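Long-range contacts in N-carbamoylsarcosine amidase related protein (PDB 3EEF), which probably hydrolyses N-carbamoylsarcosine as a zinc-containing amidase of the isochorismatase-like cysteine hydrolase family: residues Thr112-Gly117 with Arg137-Glu142; Val141-Ala146 with Lys166-Ile171. All coordinates share one frame; numbering follows the deposited sequence.

Overall arrangement
Contacts 1 and 2 follow one another across the parallel sheet, whose strand order places 112-116 beside 137-141 and 137-141 beside 164-166. They share Val141 and Glu142, and their centres lie about 9 Å apart. Contact 1 is the deeper, its centre about 8 Å from the centre of the chain against about 12 Å for contact 2. Two probable hydrogen bonds join them: Val140 O to Lys166 N, 2.9 Å, and Gly117 N to Ala144 O, 3.0 Å. Neither contact includes a ligand of the zinc ion, which is bound by Asp50, His52, Glu58 and His65; both belong to the framework of the isochorismatase-like domain.

Contact 1: residues Thr112-Gly117 with Arg137-Glu142; sequences TVVLIG and RIIVVE
Val113 and Leu115 provide the backbone groups through which strand 112-116 pairs with strand 137-141. Val113 N donates to Arg137 O at 2.8 Å, and Val113 O accepts Ile139 N at 2.9 Å. Val113 thus bonds to the residues flanking its partner Ile138, as in a parallel pair of strands; the strand axes differ by 24°. Leu115 N continues the pattern to Ile139 O at 2.8 Å, and these three bonds are nearly straight. A fourth, Val141 N to Leu115 O, is weak at 3.3 Å. Helix 123-133 connects the two strands, making a beta-alpha-beta unit of the isochorismatase-like fold; it covers the face carrying Val113, Leu115 and Ile138, with Ala131 against Val113 and Ile138. On that face Leu115 CD1 reaches diagonally back to Ile138 CG2, 3.9 Å away. The other face carries Thr112, Val114 and Ile139. With OG1 of Thr112 beside the backbone N (chi1 -56°), the methyl CG2 stands anti to it and meets Ile139 CD1 at 3.8 Å. Val114 divides its branches: CG1 slants onto Val141 CG2 at 3.7 Å, while CG2 faces Ile139 CB. Further along, Ile116 lies alongside Val141, and its CG2 methyl touches Val141 CB at 3.6 Å. Backbone bonds from Val114 to Ala4 and Val6 attach the pair to strand 3-8.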
loop_
_atom_site.group_PDB
_atom_site.type_symbol
_atom_site.label_atom_id
_atom_site.label_comp_id
_atom_site.label_asym_id
_atom_site.label_seq_id
_atom_site.Cartn_x
_atom_site.Cartn_y
_atom_site.Cartn_z
ATOM N N THR A 112 0.747 -19.346 -3.442
ATOM C CA THR A 112 -0.644 -19.695 -3.619
ATOM C C THR A 112 -1.359 -19.475 -2.306
ATOM O O THR A 112 -0.856 -19.899 -1.247
ATOM C CB THR A 112 -0.791 -21.161 -4.010
ATOM O OG1 THR A 112 -0.011 -21.406 -5.178
ATOM C CG2 THR A 112 -2.281 -21.538 -4.307
ATOM N N VAL A 113 -2.516 -18.818 -2.357
ATOM C CA VAL A 113 -3.342 -18.686 -1.163
ATOM C C VAL A 113 -4.518 -19.599 -1.269
ATOM O O VAL A 113 -5.147 -19.711 -2.325
ATOM C CB VAL A 113 -3.837 -17.216 -0.916
ATOM C CG1 VAL A 113 -2.634 -16.325 -0.516
ATOM C CG2 VAL A 113 -4.570 -16.673 -2.114
ATOM N N VAL A 114 -4.794 -20.301 -0.189
ATOM C CA VAL A 114 -6.027 -21.098 -0.119
ATOM C C VAL A 114 -6.970 -20.380 0.789
ATOM O O VAL A 114 -6.620 -20.080 1.928
ATOM C CB VAL A 114 -5.774 -22.503 0.428
ATOM C CG1 VAL A 114 -7.078 -23.290 0.428
ATOM C CG2 VAL A 114 -4.711 -23.187 -0.417
ATOM N N LEU A 115 -8.154 -20.083 0.281
ATOM C CA LEU A 115 -9.111 -19.197 0.971
ATOM C C LEU A 115 -10.328 -19.958 1.494
ATOM O O LEU A 115 -10.984 -20.668 0.756
ATOM C CB LEU A 115 -9.607 -18.114 0.005
ATOM C CG LEU A 115 -8.582 -17.174 -0.585
ATOM C CD1 LEU A 115 -9.253 -16.202 -1.568
ATOM C CD2 LEU A 115 -7.875 -16.420 0.540
ATOM N N ILE A 116 -10.617 -19.808 2.772
ATOM C CA ILE A 116 -11.856 -20.289 3.330
ATOM C C ILE A 116 -12.439 -19.222 4.261
ATOM O O ILE A 116 -11.722 -18.288 4.678
ATOM C CB ILE A 116 -11.624 -21.614 4.097
ATOM C CG1 ILE A 116 -10.826 -21.402 5.379
ATOM C CG2 ILE A 116 -10.907 -22.636 3.199
ATOM C CD1 ILE A 116 -10.640 -22.701 6.182
ATOM N N GLY A 117 -13.731 -19.348 4.570
ATOM C CA GLY A 117 -14.396 -18.490 5.567
ATOM C C GLY A 117 -15.553 -17.662 5.025
ATOM O O GLY A 117 -16.177 -18.020 4.037
ATOM N N ARG A 137 -1.345 -17.190 -6.749
ATOM C CA ARG A 137 -2.420 -18.043 -7.292
ATOM C C ARG A 137 -3.443 -18.253 -6.197
ATOM O O ARG A 137 -3.129 -18.133 -5.000
ATOM C CB ARG A 137 -1.911 -19.400 -7.773
ATOM C CG ARG A 137 -0.915 -19.330 -8.933
ATOM C CD ARG A 137 -1.556 -18.859 -10.259
ATOM N NE ARG A 137 -2.768 -19.611 -10.632
ATOM C CZ ARG A 137 -2.816 -20.906 -11.003
ATOM N NH1 ARG A 137 -1.711 -21.653 -11.057
ATOM N NH2 ARG A 137 -3.992 -21.467 -11.331
ATOM N N ILE A 138 -4.678 -18.556 -6.613
ATOM C CA ILE A 138 -5.796 -18.599 -5.700
ATOM C C ILE A 138 -6.569 -19.909 -5.771
ATOM O O ILE A 138 -6.936 -20.356 -6.855
ATOM C CB ILE A 138 -6.790 -17.448 -5.972
ATOM C CG1 ILE A 138 -6.080 -16.070 -5.845
ATOM C CG2 ILE A 138 -8.001 -17.563 -5.000
ATOM C CD1 ILE A 138 -6.780 -14.843 -6.540
ATOM N N ILE A 139 -6.852 -20.483 -4.601
ATOM C CA ILE A 139 -7.680 -21.650 -4.464
ATOM C C ILE A 139 -8.726 -21.307 -3.434
ATOM O O ILE A 139 -8.411 -20.680 -2.422
ATOM C CB ILE A 139 -6.842 -22.875 -3.938
ATOM C CG1 ILE A 139 -5.754 -23.245 -4.962
ATOM C CG2 ILE A 139 -7.742 -24.084 -3.595
ATOM C CD1 ILE A 139 -4.805 -24.364 -4.483
ATOM N N VAL A 140 -9.964 -21.708 -3.699
ATOM C CA VAL A 140 -11.069 -21.549 -2.773
ATOM C C VAL A 140 -11.711 -22.909 -2.452
ATOM O O VAL A 140 -11.972 -23.693 -3.340
ATOM C CB VAL A 140 -12.130 -20.625 -3.383
ATOM C CG1 VAL A 140 -13.217 -20.301 -2.348
ATOM C CG2 VAL A 140 -11.480 -19.363 -3.884
ATOM N N VAL A 141 -11.932 -23.191 -1.173
ATOM C CA VAL A 141 -12.563 -24.433 -0.741
ATOM C C VAL A 141 -14.069 -24.244 -0.609
ATOM O O VAL A 141 -14.532 -23.840 0.439
ATOM C CB VAL A 141 -11.953 -24.897 0.587
ATOM C CG1 VAL A 141 -12.512 -26.265 1.023
ATOM C CG2 VAL A 141 -10.440 -24.940 0.438
ATOM N N GLU A 142 -14.812 -24.548 -1.679
ATOM C CA GLU A 142 -16.230 -24.205 -1.796
ATOM C C GLU A 142 -17.081 -24.521 -0.566
ATOM O O GLU A 142 -17.860 -23.680 -0.133
ATOM C CB GLU A 142 -16.869 -24.822 -3.051
ATOM C CG GLU A 142 -16.864 -26.354 -3.122
ATOM C CD GLU A 142 -17.498 -26.931 -4.414
ATOM O OE1 GLU A 142 -18.081 -26.191 -5.236
ATOM O OE2 GLU A 142 -17.403 -28.158 -4.612
#

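Contact 2: residues Val141-Ala146 with Lys166-Ile171; sequences VEDAVA and KRSDEI
Glu142 N donates to Lys166 O at 2.9 Å, with a C=O...N angle of 176° although the N-H itself is bent from the line, and Val141 CA adds a CA-H...O contact to the same oxygen. Just beyond this parallel bridge, consecutive type I turns over 141-144 and 142-145 bring two acidic side chains to the loop after strand 164-166. Glu142 has CG between its backbone N and carbonyl carbon (chi1 62°) and is extended beyond it, which carries OE2 to 2.9 Å from Arg167 NE. The N-H there is bent away from the oxygen, so the hydrogen bond within this salt bridge is weak; the carboxylate and guanidinium planes stand 65° apart. OE1 has a second cation, Lys154, and this sharing would probably favour the ionised carboxylate. With an alanine here, Arg167 and Lys154 would probably lose their common counter-charge and the guanidinium would be freer to turn. Asp143 CG lies over one face of that guanidinium, while Asp143 OD1 accepts Ser168 N at 2.8 Å on its syn side, slightly out of the carboxylate plane. Val141 CG1 packs against the loop backbone, 3.5 Å from Ser168 N. Arg167 N is itself held by Glu170 OE1 at 2.7 Å, across the type I turn 167-170. The turns follow the C-terminal ends of adjacent parallel strands 137-141 and 164-166, at the edge of the sheet in the alpha/beta/alpha isochorismatase-like domain.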
loop_
_atom_site.group_PDB
_atom_site.type_symbol
_atom_site.label_atom_id
_atom_site.label_comp_id
_atom_site.label_asym_id
_atom_site.label_seq_id
_atom_site.Cartn_x
_atom_site.Cartn_y
_atom_site.Cartn_z
ATOM N N VAL A 141 -11.932 -23.191 -1.173
ATOM C CA VAL A 141 -12.563 -24.433 -0.741
ATOM C C VAL A 141 -14.069 -24.244 -0.609
ATOM O O VAL A 141 -14.532 -23.840 0.439
ATOM C CB VAL A 141 -11.953 -24.897 0.587
ATOM C CG1 VAL A 141 -12.512 -26.265 1.023
ATOM C CG2 VAL A 141 -10.440 -24.940 0.438
ATOM N N GLU A 142 -14.812 -24.548 -1.679
ATOM C CA GLU A 142 -16.230 -24.205 -1.796
ATOM C C GLU A 142 -17.081 -24.521 -0.566
ATOM O O GLU A 142 -17.860 -23.680 -0.133
ATOM C CB GLU A 142 -16.869 -24.822 -3.051
ATOM C CG GLU A 142 -16.864 -26.354 -3.122
ATOM C CD GLU A 142 -17.498 -26.931 -4.414
ATOM O OE1 GLU A 142 -18.081 -26.191 -5.236
ATOM O OE2 GLU A 142 -17.403 -28.158 -4.612
ATOM N N ASP A 143 -16.887 -25.699 0.017
ATOM C CA ASP A 143 -17.704 -26.151 1.139
ATOM C C ASP A 143 -17.278 -25.513 2.424
ATOM O O ASP A 143 -17.975 -25.621 3.441
ATOM C CB ASP A 143 -17.728 -27.698 1.287
ATOM C CG ASP A 143 -16.355 -28.304 1.422
ATOM O OD1 ASP A 143 -15.400 -27.817 0.771
ATOM O OD2 ASP A 143 -16.229 -29.281 2.186
ATOM N N ALA A 144 -16.141 -24.843 2.383
ATOM C CA ALA A 144 -15.681 -24.108 3.539
ATOM C C ALA A 144 -15.906 -22.605 3.360
ATOM O O ALA A 144 -15.429 -21.812 4.144
ATOM C CB ALA A 144 -14.228 -24.423 3.816
ATOM N N VAL A 145 -16.680 -22.223 2.349
ATOM C CA VAL A 145 -17.059 -20.816 2.147
ATOM C C VAL A 145 -18.580 -20.703 2.045
ATOM O O VAL A 145 -19.220 -21.523 1.401
ATOM C CB VAL A 145 -16.381 -20.255 0.895
ATOM C CG1 VAL A 145 -16.909 -18.883 0.523
ATOM C CG2 VAL A 145 -14.886 -20.189 1.127
ATOM N N ALA A 146 -19.146 -19.673 2.664
ATOM C CA ALA A 146 -20.601 -19.428 2.587
ATOM C C ALA A 146 -20.921 -18.240 1.724
ATOM O O ALA A 146 -20.330 -17.195 1.928
ATOM C CB ALA A 146 -21.137 -19.168 3.971
ATOM N N LYS A 166 -11.931 -26.108 -5.001
ATOM C CA LYS A 166 -11.730 -27.452 -4.480
ATOM C C LYS A 166 -12.734 -27.730 -3.381
ATOM O O LYS A 166 -13.396 -26.807 -2.915
ATOM C CB LYS A 166 -10.316 -27.593 -3.904
ATOM C CG LYS A 166 -9.189 -27.541 -4.946
ATOM C CD LYS A 166 -9.295 -28.667 -5.969
ATOM C CE LYS A 166 -7.975 -28.897 -6.707
ATOM N NZ LYS A 166 -8.187 -29.673 -7.971
ATOM N N ARG A 167 -12.826 -28.992 -2.958
ATOM C CA ARG A 167 -13.627 -29.364 -1.799
ATOM C C ARG A 167 -12.716 -29.720 -0.640
ATOM O O ARG A 167 -11.541 -30.047 -0.833
ATOM C CB ARG A 167 -14.568 -30.520 -2.119
ATOM C CG ARG A 167 -15.294 -30.344 -3.438
ATOM C CD ARG A 167 -16.505 -31.242 -3.570
ATOM N NE ARG A 167 -17.704 -30.586 -3.053
ATOM C CZ ARG A 167 -18.216 -30.748 -1.833
ATOM N NH1 ARG A 167 -17.655 -31.565 -0.941
ATOM N NH2 ARG A 167 -19.318 -30.086 -1.505
ATOM N N SER A 168 -13.254 -29.621 0.575
ATOM C CA SER A 168 -12.435 -29.815 1.765
ATOM C C SER A 168 -11.792 -31.200 1.755
ATOM O O SER A 168 -10.639 -31.337 2.135
ATOM C CB SER A 168 -13.227 -29.584 3.053
ATOM O OG SER A 168 -14.424 -30.323 3.087
ATOM N N ASP A 169 -12.523 -32.203 1.260
ATOM C CA ASP A 169 -12.011 -33.587 1.213
ATOM C C ASP A 169 -10.910 -33.840 0.177
ATOM O O ASP A 169 -10.351 -34.934 0.162
ATOM C CB ASP A 169 -13.157 -34.626 1.076
ATOM C CG ASP A 169 -14.004 -34.436 -0.185
ATOM O OD1 ASP A 169 -13.486 -33.972 -1.226
ATOM O OD2 ASP A 169 -15.209 -34.756 -0.129
ATOM N N GLU A 170 -10.609 -32.860 -0.680
ATOM C CA GLU A 170 -9.455 -32.930 -1.589
ATOM C C GLU A 170 -8.197 -32.234 -0.989
ATOM O O GLU A 170 -8.300 -31.325 -0.163
ATOM C CB GLU A 170 -9.816 -32.319 -2.937
ATOM C CG GLU A 170 -11.102 -32.851 -3.559
ATOM C CD GLU A 170 -11.534 -32.047 -4.785
ATOM O OE1 GLU A 170 -12.076 -30.939 -4.624
ATOM O OE2 GLU A 170 -11.339 -32.523 -5.919
ATOM N N ILE A 171 -7.013 -32.692 -1.382
ATOM C CA ILE A 171 -5.738 -32.094 -0.911
ATOM C C ILE A 171 -4.567 -32.402 -1.878
ATOM O O ILE A 171 -4.158 -33.563 -2.072
ATOM C CB ILE A 171 -5.327 -32.485 0.577
ATOM C CG1 ILE A 171 -5.005 -34.002 0.726
ATOM C CG2 ILE A 171 -6.380 -32.038 1.579
ATOM C CD1 ILE A 171 -3.526 -34.349 0.543
#